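Side-chain contacts in halohydrin dehalogenase (Rhizobium radiobacter, PDB 4IY1), which catalyses the dehalogenation of vicinal halohydrins to epoxides with release of halide, and the reverse opening of epoxides by nucleophiles such as cyanide: residues N8-G13 with E33-Q38; Q57-L62 with P108-N113; F136-E141 with G242-E247; P191-P196 with Q209-Q214. The protein carries 37 engineered substitutions. All coordinates share one frame; numbering follows the deposited sequence.

In the fold
The contacts are spread along a Rossmann-type parallel sheet with flanking helices. Contacts 1 and 2 touch one another on one side of the chain's centre: contact 1 joins the loops after strands 3-6 and 27-30, and contact 2 packs helix 59-70 on helix 94-122. Contact 3 lies on the opposite side, with contact 4 about 17 Å from it, centre to centre. Contacts 2 and 3 are buried and wholly apolar across their segments, aliphatic in one and aromatic with proline in the other, and both reach the second subunit. Contacts 1 and 4 are only partly buried, and there charged lysines work at the margins. Gln214 of contact 4 probably hydrogen-bonds to Phe12 O of contact 1.

Contact 1: residues N8-G13 with E33-Q38; sequences NVKHFG and ESFKHQ. Engineered in segment 33-38: His37 (natural residue Gln), Gln38 (natural residue Lys).
Lys10 reaches from the loop 8-13 to Ser34 of the 3-10 turn 33-36, where its NZ donates a hydrogen bond to Ser34 OG at 2.9 Å. Its CG lies beside the backbone N (chi1 -66°) and the chain beyond is extended, so the amine is carried the full length of the side chain. The serine hydroxyl is short and suits the receiving end: with chi1 at 86°, OG sits between its own N and carbonyl carbon. The same ammonium forms a salt bridge with Glu40, which binds helix 38-47 to the group.

Next to this polar pair, the Phe35 ring supplies the apolar part. Val9 CG1 approaches the ring obliquely at its CZ and CE1 end, 3.9 Å from Phe35 CZ, and the two side chains cross at about a right angle. Lys10 CE makes a loose apolar contact with Phe35 CE2 at 4.2 Å, while the amine bonds to polar groups. One water links the segments as well, donating to Asn8 OD1 and accepting from Glu33 N.

Loops placed like these, after the first two parallel strands, are characteristic of the Rossmann fold of short-chain dehydrogenases/reductases, whose relatives bind a dinucleotide at this end of the sheet.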
# COMPACT_ATOMS: atom_id res chain seq x y z
N ASN B 8 -13.00 -19.05 -17.82
CA ASN B 8 -14.31 -18.54 -17.46
C ASN B 8 -14.80 -17.47 -18.44
O ASN B 8 -15.28 -16.41 -18.05
CB ASN B 8 -14.30 -18.02 -16.01
CG ASN B 8 -14.08 -19.14 -15.00
OD1 ASN B 8 -14.63 -20.24 -15.14
ND2 ASN B 8 -13.25 -18.89 -14.00
N VAL B 9 -14.70 -17.77 -19.73
CA VAL B 9 -14.72 -16.74 -20.74
C VAL B 9 -16.06 -16.01 -20.82
O VAL B 9 -16.10 -14.86 -21.24
CB VAL B 9 -14.30 -17.27 -22.12
CG1 VAL B 9 -15.43 -18.12 -22.73
CG2 VAL B 9 -13.94 -16.12 -23.04
N LYS B 10 -17.11 -16.61 -20.27
CA LYS B 10 -18.45 -16.01 -20.32
C LYS B 10 -18.72 -15.03 -19.19
O LYS B 10 -19.82 -14.47 -19.12
CB LYS B 10 -19.53 -17.08 -20.32
CG LYS B 10 -19.52 -17.96 -21.58
CD LYS B 10 -20.59 -19.04 -21.48
CE LYS B 10 -21.06 -19.52 -22.85
NZ LYS B 10 -21.98 -20.69 -22.74
N HIS B 11 -17.77 -14.84 -18.29
CA HIS B 11 -18.03 -14.03 -17.09
C HIS B 11 -16.93 -13.05 -16.80
O HIS B 11 -15.79 -13.23 -17.26
CB HIS B 11 -18.26 -14.91 -15.88
CG HIS B 11 -19.21 -16.06 -16.13
ND1 HIS B 11 -20.55 -15.94 -15.97
CD2 HIS B 11 -18.98 -17.39 -16.48
CE1 HIS B 11 -21.14 -17.12 -16.25
NE2 HIS B 11 -20.18 -18.00 -16.58
N PHE B 12 -17.24 -12.10 -15.91
CA PHE B 12 -16.25 -11.19 -15.33
C PHE B 12 -15.43 -10.54 -16.44
O PHE B 12 -15.99 -9.80 -17.25
CB PHE B 12 -15.35 -11.94 -14.32
CG PHE B 12 -14.63 -11.04 -13.31
CD1 PHE B 12 -15.01 -9.71 -13.12
CD2 PHE B 12 -13.59 -11.54 -12.55
CE1 PHE B 12 -14.39 -8.91 -12.16
CE2 PHE B 12 -12.93 -10.75 -11.61
CZ PHE B 12 -13.35 -9.44 -11.39
N GLY B 13 -14.12 -10.81 -16.48
CA GLY B 13 -13.24 -10.18 -17.47
C GLY B 13 -13.13 -10.97 -18.75
O GLY B 13 -12.33 -10.64 -19.64
N GLU B 33 -16.94 -23.31 -17.79
CA GLU B 33 -17.56 -24.45 -17.14
C GLU B 33 -18.58 -25.06 -18.10
O GLU B 33 -18.64 -26.28 -18.30
CB GLU B 33 -18.22 -24.00 -15.83
CG GLU B 33 -18.59 -25.11 -14.86
CD GLU B 33 -18.97 -24.59 -13.48
OE1 GLU B 33 -18.42 -23.55 -13.05
OE2 GLU B 33 -19.80 -25.23 -12.80
N SER B 34 -19.27 -24.19 -18.83
CA SER B 34 -20.36 -24.63 -19.68
C SER B 34 -19.84 -25.37 -20.91
O SER B 34 -20.60 -26.03 -21.60
CB SER B 34 -21.23 -23.45 -20.07
OG SER B 34 -20.71 -22.81 -21.22
N PHE B 35 -18.54 -25.27 -21.18
CA PHE B 35 -17.98 -25.98 -22.32
C PHE B 35 -17.83 -27.47 -22.02
O PHE B 35 -17.15 -28.19 -22.77
CB PHE B 35 -16.64 -25.40 -22.76
CG PHE B 35 -16.72 -24.01 -23.29
CD1 PHE B 35 -15.58 -23.23 -23.41
CD2 PHE B 35 -17.94 -23.43 -23.57
CE1 PHE B 35 -15.66 -21.92 -23.84
CE2 PHE B 35 -18.03 -22.14 -24.06
CZ PHE B 35 -16.88 -21.38 -24.19
N LYS B 36 -18.36 -27.90 -20.88
CA LYS B 36 -18.52 -29.32 -20.56
C LYS B 36 -19.49 -29.97 -21.56
O LYS B 36 -19.23 -31.04 -22.10
CB LYS B 36 -19.09 -29.48 -19.15
CG LYS B 36 -18.05 -29.38 -18.05
CD LYS B 36 -18.62 -29.79 -16.70
CE LYS B 36 -20.06 -29.35 -16.56
NZ LYS B 36 -20.17 -28.29 -15.53
N HIS B 37 -20.61 -29.29 -21.77
CA HIS B 37 -21.63 -29.72 -22.71
C HIS B 37 -21.35 -29.23 -24.10
O HIS B 37 -21.39 -28.01 -24.35
CB HIS B 37 -22.96 -29.18 -22.24
CG HIS B 37 -23.11 -29.17 -20.74
ND1 HIS B 37 -23.32 -28.03 -20.05
CD2 HIS B 37 -22.97 -30.18 -19.80
CE1 HIS B 37 -23.38 -28.32 -18.73
NE2 HIS B 37 -23.18 -29.64 -18.59
N GLN B 38 -21.16 -30.15 -25.04
CA GLN B 38 -20.84 -29.80 -26.42
C GLN B 38 -21.89 -28.97 -27.16
O GLN B 38 -21.56 -28.26 -28.11
CB GLN B 38 -20.48 -31.04 -27.24
CG GLN B 38 -21.70 -31.79 -27.73
CD GLN B 38 -21.36 -32.76 -28.84
OE1 GLN B 38 -20.18 -32.95 -29.17
NE2 GLN B 38 -22.38 -33.37 -29.43
O HOH W 1 -17.10 -20.62 -16.35

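Contact 2: residues Q57-L62 with P108-N113; sequences QEPVEL and PFALAN. Engineered in segment 57-62: Val60 (natural residue Ala). Engineered in segment 108-113: Ala112 (natural residue Val).
Pro59 and Leu111 mark where the backbones come close: their CA atoms are 5.2 Å apart, a spacing consistent with the compact proline and with Ala110 beside it. Segment 57-62 enters helix 59-70, with Glu58 at the N-cap and Leu62 N bonded to Glu58 O. Segment 108-113 runs inside helix 94-122, which kinks at Pro108 because a proline nitrogen cannot donate to the turn before it.

Proline suits the first turn of a helix, where no donor is needed, and here its ring also does the packing. Pro59 CG rests 3.7 Å from Ala110 CB, a methyl small enough to let the ring settle close to the second helix. Beside it, Pro59 CB meets Leu111 CD2 at 3.9 Å. A chi1 of -78°, with CG anti to the carbonyl carbon, swings the isobutyl end of Leu111 back to the proline although the side chain does not start out in that direction. Leu62 CD2 adds a looser contact to the same Leu111 methyl.

The start of the first helix is held by Glu61. Its OE2 accepts from Glu58 N, at 166° about the hydrogen and on the anti side, as in one half of a capping box; Gln57 N comes to the same oxygen from above the carboxylate plane.

Leu111 also lies on Leu76 and Ser78, so helix 94-122 rests on strand 75-79, and helix 59-70 packs beside it. Phe109 touches Leu155 of helix 143-163 and stacks with Tyr97 of the second subunit, while Ala110 packs on Val94 of that subunit.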
# COMPACT_ATOMS: atom_id res chain seq x y z
N GLN B 57 -11.61 -28.96 -18.52
CA GLN B 57 -12.08 -28.23 -17.34
C GLN B 57 -10.99 -27.88 -16.31
O GLN B 57 -11.07 -26.85 -15.66
CB GLN B 57 -13.21 -28.96 -16.64
CG GLN B 57 -14.50 -28.99 -17.43
CD GLN B 57 -15.01 -27.60 -17.73
OE1 GLN B 57 -15.53 -26.93 -16.85
NE2 GLN B 57 -14.93 -27.18 -18.99
N GLU B 58 -10.06 -28.80 -16.07
CA GLU B 58 -9.09 -28.63 -14.99
C GLU B 58 -7.82 -28.02 -15.54
O GLU B 58 -7.52 -28.16 -16.71
CB GLU B 58 -8.77 -29.99 -14.34
CG GLU B 58 -9.94 -30.58 -13.57
CD GLU B 58 -10.71 -29.53 -12.80
OE1 GLU B 58 -11.95 -29.51 -12.91
OE2 GLU B 58 -10.08 -28.70 -12.12
N PRO B 59 -7.01 -27.41 -14.66
CA PRO B 59 -5.87 -26.63 -15.16
C PRO B 59 -4.91 -27.43 -16.04
O PRO B 59 -4.51 -26.95 -17.09
CB PRO B 59 -5.19 -26.15 -13.88
CG PRO B 59 -6.31 -26.05 -12.91
CD PRO B 59 -7.24 -27.18 -13.22
N VAL B 60 -4.51 -28.62 -15.62
CA VAL B 60 -3.44 -29.31 -16.34
C VAL B 60 -3.91 -29.90 -17.68
O VAL B 60 -3.24 -29.77 -18.69
CB VAL B 60 -2.78 -30.43 -15.51
CG1 VAL B 60 -1.86 -31.24 -16.42
CG2 VAL B 60 -2.00 -29.85 -14.33
N GLU B 61 -5.08 -30.54 -17.70
CA GLU B 61 -5.63 -30.99 -18.98
C GLU B 61 -5.95 -29.82 -19.93
O GLU B 61 -5.77 -29.94 -21.15
CB GLU B 61 -6.84 -31.87 -18.76
CG GLU B 61 -7.94 -31.21 -17.95
CD GLU B 61 -9.28 -31.87 -18.14
OE1 GLU B 61 -9.40 -32.74 -19.04
OE2 GLU B 61 -10.24 -31.46 -17.46
N LEU B 62 -6.28 -28.66 -19.38
CA LEU B 62 -6.48 -27.49 -20.25
C LEU B 62 -5.18 -27.04 -20.93
O LEU B 62 -5.09 -26.99 -22.15
CB LEU B 62 -7.14 -26.34 -19.51
CG LEU B 62 -7.43 -25.09 -20.38
CD1 LEU B 62 -8.55 -25.37 -21.38
CD2 LEU B 62 -7.76 -23.87 -19.52
N PRO B 108 -5.79 -19.91 -9.61
CA PRO B 108 -4.76 -19.25 -10.40
C PRO B 108 -3.37 -19.88 -10.18
O PRO B 108 -2.53 -19.85 -11.09
CB PRO B 108 -4.79 -17.78 -9.89
CG PRO B 108 -5.76 -17.75 -8.77
CD PRO B 108 -6.68 -18.93 -8.99
N PHE B 109 -3.08 -20.27 -8.95
CA PHE B 109 -1.79 -20.93 -8.66
C PHE B 109 -1.62 -22.16 -9.54
O PHE B 109 -0.61 -22.33 -10.19
CB PHE B 109 -1.71 -21.32 -7.20
CG PHE B 109 -0.47 -22.11 -6.83
CD1 PHE B 109 -0.46 -23.49 -6.92
CD2 PHE B 109 0.68 -21.47 -6.39
CE1 PHE B 109 0.71 -24.22 -6.68
CE2 PHE B 109 1.81 -22.19 -6.04
CZ PHE B 109 1.84 -23.56 -6.23
N ALA B 110 -2.70 -22.93 -9.64
CA ALA B 110 -2.73 -24.19 -10.36
C ALA B 110 -2.48 -23.92 -11.83
O ALA B 110 -1.58 -24.50 -12.43
CB ALA B 110 -4.10 -24.83 -10.16
N LEU B 111 -3.13 -22.89 -12.37
CA LEU B 111 -2.93 -22.54 -13.77
C LEU B 111 -1.52 -22.03 -14.00
O LEU B 111 -0.85 -22.45 -14.94
CB LEU B 111 -3.98 -21.53 -14.24
CG LEU B 111 -5.31 -22.21 -14.53
CD1 LEU B 111 -6.48 -21.24 -14.40
CD2 LEU B 111 -5.26 -22.85 -15.93
N ALA B 112 -1.02 -21.19 -13.09
CA ALA B 112 0.36 -20.72 -13.24
C ALA B 112 1.36 -21.89 -13.17
O ALA B 112 2.36 -21.89 -13.87
CB ALA B 112 0.72 -19.67 -12.20
N ASN B 113 1.19 -22.71 -12.14
CA ASN B 113 2.02 -23.89 -11.91
C ASN B 113 2.01 -24.84 -13.13
O ASN B 113 3.07 -25.28 -13.57
CB ASN B 113 1.58 -24.59 -10.61
CG ASN B 113 2.22 -25.96 -10.41
OD1 ASN B 113 1.63 -26.98 -10.74
ND2 ASN B 113 3.38 -25.98 -9.76

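Contact 3: residues F136-E141 with G242-E247; sequences FGPWKE and GFPVVE. Engineered in segment 242-247: Val245 (natural residue Met), Val246 (natural residue Ile).
The six-membered ring of Trp139 and the ring of Phe243 are nearly parallel, with planes at 20°, yet offset so strongly, with centroids 5.2 Å apart, that little of one ring lies over the other. Each ring has a proline from its own segment on one face. Pro244 CB sits over the centre of the Phe243 ring, 3.8 Å above its plane, and Pro138 CD lies over the rim of the indole.

Across the contact the outer carbons do the touching. Phe243 CE1 comes obliquely to within 3.6 Å of Trp139 CH2, and Phe243 CZ is equally near Trp139 CZ2. Phe243 has CG anti to its backbone N (chi1 -180°), which drives the ring straight out to the other loop. Pro138 CG meets the same end of the ring, 3.7 Å from Phe243 CE1, and touches Pro244 CG at 4.0 Å. Prolines suit this place as compact, rigid apolar rings with no N-H to satisfy, and the cis peptide before Pro244 is consistent with its lying back over Phe243.

Other walls of the cluster are Trp86, whose ring meets Trp139 at a steep angle, and Asn176, which both Trp139 and Phe243 touch. The cluster itself lies at a subunit interface: Pro138 packs on Pro244 and Phe243 on Val246 of the third subunit, where Glu141 also forms a salt bridge with Arg248. Lys161 of the fourth subunit donates to the carbonyls of Gly242 and Pro244.

Thus the loop after strand 126-130, which borders the active site in the short-chain dehydrogenase/reductase fold, packs on the segment after strand 236-239 within the tetramer interface.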
# COMPACT_ATOMS: atom_id res chain seq x y z
N PHE B 136 -8.19 -5.75 0.66
CA PHE B 136 -8.02 -4.60 1.55
C PHE B 136 -8.97 -3.46 1.19
O PHE B 136 -8.65 -2.29 1.41
CB PHE B 136 -6.57 -4.10 1.51
CG PHE B 136 -5.57 -5.11 2.02
CD1 PHE B 136 -5.24 -5.17 3.38
CD2 PHE B 136 -4.95 -6.00 1.15
CE1 PHE B 136 -4.34 -6.13 3.86
CE2 PHE B 136 -4.04 -6.96 1.61
CZ PHE B 136 -3.71 -7.00 2.97
N GLY B 137 -10.14 -3.79 0.63
CA GLY B 137 -11.11 -2.77 0.20
C GLY B 137 -11.98 -2.27 1.35
O GLY B 137 -11.78 -2.66 2.50
N PRO B 138 -13.01 -1.45 1.03
CA PRO B 138 -13.77 -0.74 2.06
C PRO B 138 -15.07 -1.45 2.47
O PRO B 138 -15.83 -0.88 3.27
CB PRO B 138 -14.09 0.58 1.38
CG PRO B 138 -14.32 0.17 -0.06
CD PRO B 138 -13.31 -0.93 -0.33
N TRP B 139 -15.35 -2.64 1.92
CA TRP B 139 -16.58 -3.38 2.30
C TRP B 139 -16.54 -4.06 3.64
O TRP B 139 -15.47 -4.41 4.13
CB TRP B 139 -16.93 -4.41 1.24
CG TRP B 139 -17.40 -3.79 -0.05
CD1 TRP B 139 -18.62 -3.16 -0.30
CD2 TRP B 139 -16.62 -3.62 -1.26
NE1 TRP B 139 -18.67 -2.72 -1.60
CE2 TRP B 139 -17.50 -2.94 -2.21
CE3 TRP B 139 -15.34 -3.99 -1.65
CZ2 TRP B 139 -17.09 -2.64 -3.49
CZ3 TRP B 139 -14.94 -3.68 -2.94
CH2 TRP B 139 -15.79 -3.02 -3.84
N LYS B 140 -17.71 -4.30 4.23
CA LYS B 140 -17.81 -5.19 5.37
C LYS B 140 -18.67 -6.42 5.09
O LYS B 140 -19.27 -6.53 4.02
CB LYS B 140 -18.30 -4.44 6.60
CG LYS B 140 -19.38 -3.40 6.34
CD LYS B 140 -19.78 -2.70 7.62
CE LYS B 140 -21.23 -2.23 7.58
NZ LYS B 140 -21.85 -2.30 8.95
N GLU B 141 -18.55 -7.43 5.94
CA GLU B 141 -19.17 -8.76 5.69
C GLU B 141 -18.84 -9.44 4.36
O GLU B 141 -19.58 -10.34 3.92
CB GLU B 141 -20.68 -8.70 5.84
CG GLU B 141 -21.13 -9.08 7.23
CD GLU B 141 -22.60 -8.80 7.44
OE1 GLU B 141 -22.94 -8.19 8.48
OE2 GLU B 141 -23.39 -9.14 6.53
N GLY B 242 -11.64 5.01 -9.82
CA GLY B 242 -11.38 5.92 -8.69
C GLY B 242 -12.19 5.58 -7.46
O GLY B 242 -12.17 6.31 -6.46
N PHE B 243 -12.89 4.45 -7.49
CA PHE B 243 -13.54 3.95 -6.28
C PHE B 243 -12.48 3.63 -5.22
O PHE B 243 -11.38 3.23 -5.58
CB PHE B 243 -14.36 2.69 -6.60
CG PHE B 243 -15.07 2.10 -5.42
CD1 PHE B 243 -14.46 1.11 -4.65
CD2 PHE B 243 -16.37 2.48 -5.12
CE1 PHE B 243 -15.14 0.52 -3.60
CE2 PHE B 243 -17.04 1.91 -4.04
CZ PHE B 243 -16.42 0.92 -3.29
N PRO B 244 -12.78 3.86 -3.93
CA PRO B 244 -13.95 4.57 -3.43
C PRO B 244 -13.75 6.08 -3.33
O PRO B 244 -12.63 6.56 -3.10
CB PRO B 244 -14.13 3.99 -2.02
CG PRO B 244 -12.77 3.50 -1.62
CD PRO B 244 -11.87 3.50 -2.84
N VAL B 245 -14.85 6.81 -3.40
CA VAL B 245 -14.88 8.25 -3.19
C VAL B 245 -15.94 8.51 -2.12
O VAL B 245 -17.08 8.04 -2.25
CB VAL B 245 -15.20 8.95 -4.54
CG1 VAL B 245 -16.39 9.89 -4.45
CG2 VAL B 245 -13.98 9.65 -5.09
N VAL B 246 -15.51 9.04 -0.98
CA VAL B 246 -16.45 9.46 0.05
C VAL B 246 -16.58 10.97 0.06
O VAL B 246 -15.66 11.69 -0.35
CB VAL B 246 -16.06 8.99 1.48
CG1 VAL B 246 -15.59 7.54 1.49
CG2 VAL B 246 -15.01 9.90 2.07
N GLU B 247 -17.71 11.45 0.55
CA GLU B 247 -18.04 12.86 0.46
C GLU B 247 -17.42 13.65 1.59
O GLU B 247 -17.03 13.08 2.63
CB GLU B 247 -19.55 13.07 0.41
CG GLU B 247 -20.00 14.16 -0.55
CD GLU B 247 -19.12 14.26 -1.80
OE1 GLU B 247 -18.05 14.91 -1.75
OE2 GLU B 247 -19.53 13.72 -2.86

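Contact 4: residues P191-P196 with Q209-Q214; sequences PWKTSP and QRLGTQ. Engineered in segment 191-196: Ser195 (natural residue Asn).
Apolar packing comes first, and it turns on one methyl group: Leu211 CD1 lies 3.7 Å from Trp192 CB and 4.3 Å from Lys193 CG. Leucine suits the spot because its CD1 methyl reaches the stems of both residues. Trp192 offers its stem here while the indole turns away, to meet His198 edge-to-face and, likewise edge-to-face, Trp249 of the third subunit.

Electrostatic ties lie around this patch. Lys193 touches Leu211 with its aliphatic part and carries its ammonium to a salt bridge with Asp179. Arg210 NH1 donates to Leu211 O at 3.1 Å, tilted 27° from the carbonyl plane, and forms a salt bridge with Glu216, so one guanidinium nitrogen has both a backbone and a carboxylate partner.

Backbone and capping bonds shape each segment: N of the engineered Ser195 bonds to Pro191 O, and Thr213 caps the start of helix 214-225 with its side chain.

With a single methyl at its centre and charges facing other partners, the direct contact is slight; the two segments are probably held mainly by their shared neighbours, among them Val202, which both Trp192 and Leu211 touch.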
# COMPACT_ATOMS: atom_id res chain seq x y z
N PRO B 191 -28.92 -5.21 -12.39
CA PRO B 191 -29.61 -3.94 -12.15
C PRO B 191 -28.75 -2.69 -12.34
O PRO B 191 -29.21 -1.58 -12.08
CB PRO B 191 -30.05 -4.06 -10.68
CG PRO B 191 -29.07 -5.02 -10.05
CD PRO B 191 -28.37 -5.79 -11.15
N TRP B 192 -27.50 -2.86 -12.76
CA TRP B 192 -26.51 -1.80 -12.65
C TRP B 192 -26.68 -0.65 -13.59
O TRP B 192 -26.38 0.49 -13.23
CB TRP B 192 -25.09 -2.35 -12.73
CG TRP B 192 -24.78 -3.08 -11.46
CD1 TRP B 192 -24.87 -4.44 -11.25
CD2 TRP B 192 -24.66 -2.48 -10.12
NE1 TRP B 192 -24.76 -4.73 -9.91
CE2 TRP B 192 -24.56 -3.60 -9.19
CE3 TRP B 192 -24.49 -1.19 -9.63
CZ2 TRP B 192 -24.35 -3.41 -7.83
CZ3 TRP B 192 -24.32 -1.01 -8.27
CH2 TRP B 192 -24.23 -2.10 -7.39
N LYS B 193 -27.10 -0.95 -14.82
CA LYS B 193 -27.43 0.10 -15.79
C LYS B 193 -28.91 0.54 -15.74
O LYS B 193 -29.23 1.64 -16.17
CB LYS B 193 -27.03 -0.33 -17.21
CG LYS B 193 -25.59 0.04 -17.58
CD LYS B 193 -25.36 -0.03 -19.08
CE LYS B 193 -24.82 -1.40 -19.50
NZ LYS B 193 -23.33 -1.42 -19.45
N THR B 194 -29.77 -0.26 -15.12
CA THR B 194 -31.21 0.02 -15.15
C THR B 194 -31.82 0.56 -13.84
O THR B 194 -32.62 1.49 -13.86
CB THR B 194 -32.02 -1.19 -15.67
OG1 THR B 194 -31.84 -2.30 -14.78
CG2 THR B 194 -31.56 -1.58 -17.09
N SER B 195 -31.44 -0.02 -12.70
CA SER B 195 -32.07 0.36 -11.44
C SER B 195 -31.56 1.69 -10.88
O SER B 195 -30.41 1.80 -10.46
CB SER B 195 -31.89 -0.73 -10.40
OG SER B 195 -31.93 -0.18 -9.09
N PRO B 196 -32.48 2.66 -10.74
CA PRO B 196 -32.02 4.00 -10.37
C PRO B 196 -31.24 4.03 -9.04
O PRO B 196 -30.35 4.87 -8.86
CB PRO B 196 -33.33 4.81 -10.27
CG PRO B 196 -34.46 3.81 -10.35
CD PRO B 196 -33.87 2.43 -10.33
N GLN B 209 -17.85 8.26 -11.95
CA GLN B 209 -19.31 8.26 -11.92
C GLN B 209 -19.93 7.41 -13.03
O GLN B 209 -20.99 7.74 -13.55
CB GLN B 209 -19.86 9.70 -11.98
CG GLN B 209 -19.51 10.53 -10.77
CD GLN B 209 -20.09 11.94 -10.84
OE1 GLN B 209 -20.04 12.60 -11.88
NE2 GLN B 209 -20.56 12.43 -9.70
N ARG B 210 -19.26 6.32 -13.40
CA ARG B 210 -19.81 5.31 -14.30
C ARG B 210 -19.21 3.96 -13.97
O ARG B 210 -18.36 3.85 -13.08
CB ARG B 210 -19.51 5.66 -15.75
CG ARG B 210 -18.04 5.93 -16.04
CD ARG B 210 -17.78 5.89 -17.53
NE ARG B 210 -16.37 6.15 -17.83
CZ ARG B 210 -15.49 5.20 -18.12
NH1 ARG B 210 -15.83 3.90 -18.08
NH2 ARG B 210 -14.25 5.55 -18.46
N LEU B 211 -19.75 2.91 -14.60
CA LEU B 211 -19.16 1.59 -14.59
C LEU B 211 -18.05 1.58 -15.62
O LEU B 211 -18.11 2.33 -16.59
CB LEU B 211 -20.21 0.51 -14.97
CG LEU B 211 -21.39 0.26 -14.04
CD1 LEU B 211 -22.49 -0.55 -14.73
CD2 LEU B 211 -20.96 -0.40 -12.74
N GLY B 212 -17.07 0.70 -15.46
CA GLY B 212 -16.07 0.51 -16.52
C GLY B 212 -16.59 -0.46 -17.56
O GLY B 212 -17.51 -1.25 -17.29
N THR B 213 -16.04 -0.41 -18.76
CA THR B 213 -16.51 -1.30 -19.81
C THR B 213 -15.63 -2.55 -19.90
O THR B 213 -14.48 -2.54 -19.43
CB THR B 213 -16.58 -0.57 -21.17
OG1 THR B 213 -15.27 -0.17 -21.58
CG2 THR B 213 -17.47 0.72 -21.03
N GLN B 214 -16.20 -3.64 -20.44
CA GLN B 214 -15.42 -4.79 -20.84
C GLN B 214 -14.24 -4.37 -21.70
O GLN B 214 -13.16 -4.96 -21.62
CB GLN B 214 -16.26 -5.82 -21.63
CG GLN B 214 -17.16 -6.69 -20.78
CD GLN B 214 -16.41 -7.57 -19.79
OE1 GLN B 214 -15.63 -8.45 -20.18
NE2 GLN B 214 -16.67 -7.36 -18.48